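Local coordinates for protein DNA ligase (Alteromonas mediterranea, PDB 6GDR) that binds DNA and adenosine monophosphate and probably seals breaks in DNA as a minimal Lig E-type, ATP-dependent ligase, at residues V8-Y17 with Y199-V210. Residues are numbered along the deposited sequence; the frame is centred on the assembly and turned at random.
Unlike the reference sequence in segment 199-210: Ile208 (reference Leu). With AMP (adenosine monophosphate), chain G; nucleotides of chain A.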
# COMPACT_ATOMS: atom_id res chain seq x y z
N VAL D 8 -9.73 -18.84 4.27
CA VAL D 8 -8.90 -19.08 3.09
C VAL D 8 -7.43 -18.95 3.49
O VAL D 8 -7.06 -18.13 4.34
CB VAL D 8 -9.27 -18.12 1.95
CG1 VAL D 8 -8.46 -18.44 0.70
CG2 VAL D 8 -10.76 -18.19 1.65
N ASP D 9 -6.58 -19.76 2.86
CA ASP D 9 -5.18 -19.84 3.25
C ASP D 9 -4.44 -18.54 2.97
O ASP D 9 -4.34 -17.68 3.84
CB ASP D 9 -4.50 -21.01 2.53
CG ASP D 9 -3.07 -21.23 3.00
OD1 ASP D 9 -2.88 -21.64 4.16
OD2 ASP D 9 -2.14 -20.99 2.20
N GLY D 10 -3.92 -18.38 1.75
CA GLY D 10 -3.10 -17.24 1.43
C GLY D 10 -3.91 -15.98 1.19
O GLY D 10 -5.11 -16.01 0.90
N LEU D 11 -3.23 -14.84 1.32
CA LEU D 11 -3.87 -13.55 1.12
C LEU D 11 -4.03 -13.26 -0.37
O LEU D 11 -3.20 -13.65 -1.20
CB LEU D 11 -3.04 -12.43 1.76
CG LEU D 11 -2.90 -12.46 3.29
CD1 LEU D 11 -2.02 -11.31 3.75
CD2 LEU D 11 -4.26 -12.40 3.97
N GLN D 12 -5.11 -12.57 -0.71
CA GLN D 12 -5.34 -12.11 -2.07
C GLN D 12 -4.54 -10.83 -2.28
O GLN D 12 -4.84 -9.79 -1.67
CB GLN D 12 -6.82 -11.88 -2.33
CG GLN D 12 -7.14 -11.46 -3.75
CD GLN D 12 -8.63 -11.30 -4.00
OE1 GLN D 12 -9.39 -10.99 -3.08
NE2 GLN D 12 -9.05 -11.51 -5.24
N LEU D 13 -3.52 -10.89 -3.12
CA LEU D 13 -2.69 -9.73 -3.41
C LEU D 13 -3.26 -8.97 -4.61
O LEU D 13 -4.06 -9.49 -5.39
CB LEU D 13 -1.25 -10.16 -3.68
CG LEU D 13 -0.61 -11.05 -2.62
CD1 LEU D 13 0.85 -11.31 -2.94
CD2 LEU D 13 -0.75 -10.46 -1.22
N ALA D 14 -2.83 -7.72 -4.75
CA ALA D 14 -3.35 -6.82 -5.76
C ALA D 14 -2.42 -6.78 -6.96
O ALA D 14 -1.20 -6.65 -6.80
CB ALA D 14 -3.54 -5.42 -5.19
N LYS D 15 -2.99 -6.89 -8.16
CA LYS D 15 -2.23 -6.80 -9.40
C LYS D 15 -2.16 -5.35 -9.86
O LYS D 15 -3.11 -4.58 -9.68
CB LYS D 15 -2.88 -7.66 -10.49
CG LYS D 15 -2.13 -7.66 -11.83
CD LYS D 15 -3.09 -7.72 -13.02
CE LYS D 15 -3.49 -9.14 -13.34
NZ LYS D 15 -2.45 -9.83 -14.15
N GLN D 16 -1.03 -4.97 -10.45
CA GLN D 16 -0.88 -3.64 -11.00
C GLN D 16 -1.84 -3.44 -12.17
O GLN D 16 -2.30 -4.39 -12.81
CB GLN D 16 0.56 -3.41 -11.44
CG GLN D 16 1.57 -3.51 -10.31
CD GLN D 16 3.00 -3.42 -10.78
OE1 GLN D 16 3.29 -3.58 -11.97
NE2 GLN D 16 3.92 -3.17 -9.85
N TYR D 17 -2.14 -2.17 -12.45
CA TYR D 17 -3.18 -1.84 -13.42
C TYR D 17 -2.79 -2.26 -14.83
O TYR D 17 -3.54 -2.97 -15.51
CB TYR D 17 -3.49 -0.34 -13.36
CG TYR D 17 -4.56 0.10 -14.34
CD1 TYR D 17 -5.86 -0.36 -14.22
CD2 TYR D 17 -4.27 0.98 -15.37
CE1 TYR D 17 -6.85 0.04 -15.10
CE2 TYR D 17 -5.24 1.39 -16.26
CZ TYR D 17 -6.53 0.91 -16.12
OH TYR D 17 -7.51 1.31 -17.00
N TYR D 199 -13.22 -14.84 -3.26
CA TYR D 199 -11.90 -14.66 -2.68
C TYR D 199 -10.97 -15.78 -3.12
O TYR D 199 -11.36 -16.95 -3.18
CB TYR D 199 -12.00 -14.63 -1.15
CG TYR D 199 -10.77 -14.06 -0.48
CD1 TYR D 199 -10.72 -12.73 -0.08
CD2 TYR D 199 -9.65 -14.86 -0.24
CE1 TYR D 199 -9.61 -12.21 0.54
CE2 TYR D 199 -8.53 -14.34 0.38
CZ TYR D 199 -8.51 -13.02 0.76
OH TYR D 199 -7.39 -12.50 1.38
N HIS D 200 -9.73 -15.42 -3.45
CA HIS D 200 -8.74 -16.39 -3.88
C HIS D 200 -7.36 -15.78 -3.73
O HIS D 200 -7.14 -14.63 -4.12
CB HIS D 200 -8.99 -16.82 -5.34
CG HIS D 200 -7.89 -17.65 -5.92
ND1 HIS D 200 -7.17 -17.26 -7.03
CD2 HIS D 200 -7.39 -18.85 -5.55
CE1 HIS D 200 -6.27 -18.18 -7.32
NE2 HIS D 200 -6.38 -19.16 -6.43
N SER D 201 -6.44 -16.55 -3.16
CA SER D 201 -5.09 -16.04 -2.91
C SER D 201 -4.41 -15.66 -4.23
O SER D 201 -4.84 -16.06 -5.32
CB SER D 201 -4.25 -17.09 -2.19
OG SER D 201 -4.05 -18.24 -3.00
N GLY D 202 -3.35 -14.88 -4.11
CA GLY D 202 -2.55 -14.51 -5.26
C GLY D 202 -3.09 -13.30 -5.99
O GLY D 202 -4.07 -12.66 -5.60
N ARG D 203 -2.43 -12.99 -7.11
CA ARG D 203 -2.77 -11.84 -7.93
C ARG D 203 -3.63 -12.27 -9.11
O ARG D 203 -3.44 -13.34 -9.68
CB ARG D 203 -1.50 -11.15 -8.44
CG ARG D 203 -0.76 -10.36 -7.37
CD ARG D 203 0.58 -9.85 -7.87
NE ARG D 203 1.15 -8.84 -6.99
CZ ARG D 203 1.95 -9.08 -5.95
NH1 ARG D 203 2.30 -10.32 -5.64
NH2 ARG D 203 2.40 -8.08 -5.22
N SER D 204 -4.59 -11.42 -9.46
CA SER D 204 -5.46 -11.63 -10.62
C SER D 204 -6.18 -10.32 -10.89
O SER D 204 -6.02 -9.34 -10.16
CB SER D 204 -6.44 -12.78 -10.38
OG SER D 204 -7.44 -12.41 -9.45
N ASP D 205 -6.98 -10.32 -11.96
CA ASP D 205 -7.77 -9.14 -12.30
C ASP D 205 -8.93 -8.91 -11.35
O ASP D 205 -9.63 -7.90 -11.49
CB ASP D 205 -8.30 -9.26 -13.73
CG ASP D 205 -7.22 -9.02 -14.77
OD1 ASP D 205 -6.36 -8.13 -14.55
OD2 ASP D 205 -7.23 -9.71 -15.81
N LYS D 206 -9.15 -9.80 -10.38
CA LYS D 206 -10.24 -9.61 -9.42
C LYS D 206 -9.94 -8.49 -8.43
O LYS D 206 -10.89 -7.92 -7.87
CB LYS D 206 -10.50 -10.91 -8.66
CG LYS D 206 -10.62 -12.14 -9.55
CD LYS D 206 -10.91 -13.40 -8.74
CE LYS D 206 -10.54 -14.66 -9.50
NZ LYS D 206 -9.07 -14.88 -9.54
N LEU D 207 -8.67 -8.16 -8.21
CA LEU D 207 -8.28 -7.12 -7.26
C LEU D 207 -7.08 -6.39 -7.85
O LEU D 207 -5.96 -6.91 -7.83
CB LEU D 207 -7.94 -7.71 -5.90
CG LEU D 207 -7.43 -6.74 -4.83
CD1 LEU D 207 -8.46 -5.66 -4.54
CD2 LEU D 207 -7.07 -7.50 -3.56
N ILE D 208 -7.31 -5.18 -8.35
CA ILE D 208 -6.30 -4.44 -9.11
C ILE D 208 -5.86 -3.22 -8.31
O ILE D 208 -6.63 -2.64 -7.53
CB ILE D 208 -6.82 -4.06 -10.51
CG1 ILE D 208 -6.95 -5.32 -11.37
CG2 ILE D 208 -5.90 -3.06 -11.20
CD1 ILE D 208 -8.12 -5.29 -12.32
N LYS D 209 -4.61 -2.82 -8.53
CA LYS D 209 -3.95 -1.75 -7.79
C LYS D 209 -3.57 -0.65 -8.77
O LYS D 209 -2.99 -0.93 -9.82
CB LYS D 209 -2.72 -2.32 -7.08
CG LYS D 209 -1.79 -1.32 -6.41
CD LYS D 209 -0.39 -1.90 -6.32
CE LYS D 209 -0.36 -3.31 -5.70
NZ LYS D 209 0.99 -3.92 -5.74
N VAL D 210 -3.89 0.59 -8.42
CA VAL D 210 -3.69 1.73 -9.31
C VAL D 210 -2.94 2.82 -8.54
O VAL D 210 -3.45 3.32 -7.53
CB VAL D 210 -5.02 2.27 -9.85
CG1 VAL D 210 -4.76 3.18 -11.04
CG2 VAL D 210 -5.95 1.13 -10.24
P AMP G . 0.72 -3.11 -1.96
O1P AMP G . 0.30 -1.80 -1.33
O2P AMP G . 1.35 -3.08 -3.33
O5' AMP G . -0.56 -4.07 -2.01
C5' AMP G . -1.85 -3.54 -1.71
C4' AMP G . -2.00 -3.36 -0.20
O4' AMP G . -2.69 -2.14 0.08
C3' AMP G . -2.77 -4.48 0.49
O3' AMP G . -1.88 -5.24 1.32
C2' AMP G . -3.84 -3.79 1.31
O2' AMP G . -3.79 -4.20 2.68
C1' AMP G . -3.55 -2.30 1.21
N9 AMP G . -4.73 -1.40 1.06
C8 AMP G . -4.74 -0.14 1.52
N7 AMP G . -5.92 0.47 1.26
C5 AMP G . -6.69 -0.41 0.61
C6 AMP G . -8.06 -0.41 0.05
N6 AMP G . -8.83 0.70 0.13
N1 AMP G . -8.51 -1.53 -0.55
C2 AMP G . -7.74 -2.63 -0.64
N3 AMP G . -6.49 -2.70 -0.15
C4 AMP G . -5.91 -1.65 0.48
P DA A 6 -0.92 -16.44 -8.02
OP1 DA A 6 -2.00 -17.08 -7.23
OP2 DA A 6 -0.65 -14.99 -7.88
O5' DA A 6 0.44 -17.21 -7.74
C5' DA A 6 0.61 -18.54 -8.23
C4' DA A 6 2.02 -19.02 -7.97
O4' DA A 6 2.91 -18.51 -9.01
C3' DA A 6 2.61 -18.54 -6.64
O3' DA A 6 3.25 -19.61 -5.96
C2' DA A 6 3.57 -17.43 -7.05
C1' DA A 6 4.03 -17.90 -8.42
N9 DA A 6 4.49 -16.81 -9.29
C8 DA A 6 3.86 -15.62 -9.52
N7 DA A 6 4.51 -14.83 -10.34
C5 DA A 6 5.64 -15.56 -10.68
C6 DA A 6 6.74 -15.27 -11.52
N6 DA A 6 6.87 -14.13 -12.20
N1 DA A 6 7.70 -16.22 -11.63
C2 DA A 6 7.56 -17.36 -10.95
N3 DA A 6 6.58 -17.74 -10.13
C4 DA A 6 5.65 -16.78 -10.04
P DG A 5 -2.82 -13.17 -13.71
OP1 DG A 5 -4.30 -13.17 -13.72
OP2 DG A 5 -2.08 -11.89 -13.60
O5' DG A 5 -2.31 -14.12 -12.53
C5' DG A 5 -2.54 -15.52 -12.60
C4' DG A 5 -1.41 -16.27 -11.93
O4' DG A 5 -0.22 -16.20 -12.74
C3' DG A 5 -1.02 -15.74 -10.55
O3' DG A 5 -1.22 -16.74 -9.56
C2' DG A 5 0.45 -15.33 -10.69
C1' DG A 5 0.91 -16.12 -11.90
N9 DG A 5 2.01 -15.51 -12.65
C8 DG A 5 2.12 -14.20 -13.05
N7 DG A 5 3.21 -13.95 -13.72
C5 DG A 5 3.87 -15.17 -13.76
C6 DG A 5 5.11 -15.53 -14.35
O6 DG A 5 5.90 -14.80 -14.96
N1 DG A 5 5.40 -16.88 -14.16
C2 DG A 5 4.59 -17.77 -13.49
N2 DG A 5 5.04 -19.03 -13.41
N3 DG A 5 3.43 -17.45 -12.94
C4 DG A 5 3.13 -16.14 -13.11
O HOH W 1 -6.43 -10.69 -7.30
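Gln12 and Tyr199 meet because each carries CG anti to its own backbone N (chi1 -177° and -163°), which sends the extended glutamine chain and the phenol past each other in opposite directions. Gln12 CB lies over one face of the Tyr199 ring, 4.1 Å from its centroid, a CH-pi contact offset toward the rim. The ring's edge receives Val8 CG1 and, in plane, Gly10 O, while Tyr199 OH accepts a nearly straight bond from Gln12 N (3.1 Å, 164°). Replacing Tyr199 by alanine is likely to leave Gln12 N without this acceptor and Gln12 CB without the ring face, and to open a gap beside Val8. Gly202 N donates to Leu11 O at 3.2 Å. Leu13 CB sits over the centre of the Arg203 guanidinium, whose NE makes a weak bond to Ala14 O. Arg203 N binds OP2 of DA6 of DNA chain A at 2.8 Å. Gly202 also approaches that phosphate, where a side chain would clash. Parallel pairing follows: Lys15 N to Leu207 O (3.0 Å, in the carbonyl plane) and Lys209 N to Lys15 O (2.6 Å). Ala14 CB packs against Lys209 CB at 3.7 Å, and NZ of this AMP-pocket lysine bonds AMP O2P at 2.6 Å; the Lys-Val-Lys run it starts is consistent with ligase motif V. Strand 15-16 is outermost, within this chain, in a four-stranded mixed sheet of the ATP-dependent ligase (nucleotidyltransferase) domain; strand 207-210 lies between it and antiparallel strand 189-194, whose Met191 touches Ala14 and Leu207, while helix 172-184 packs on Tyr17 and Val210.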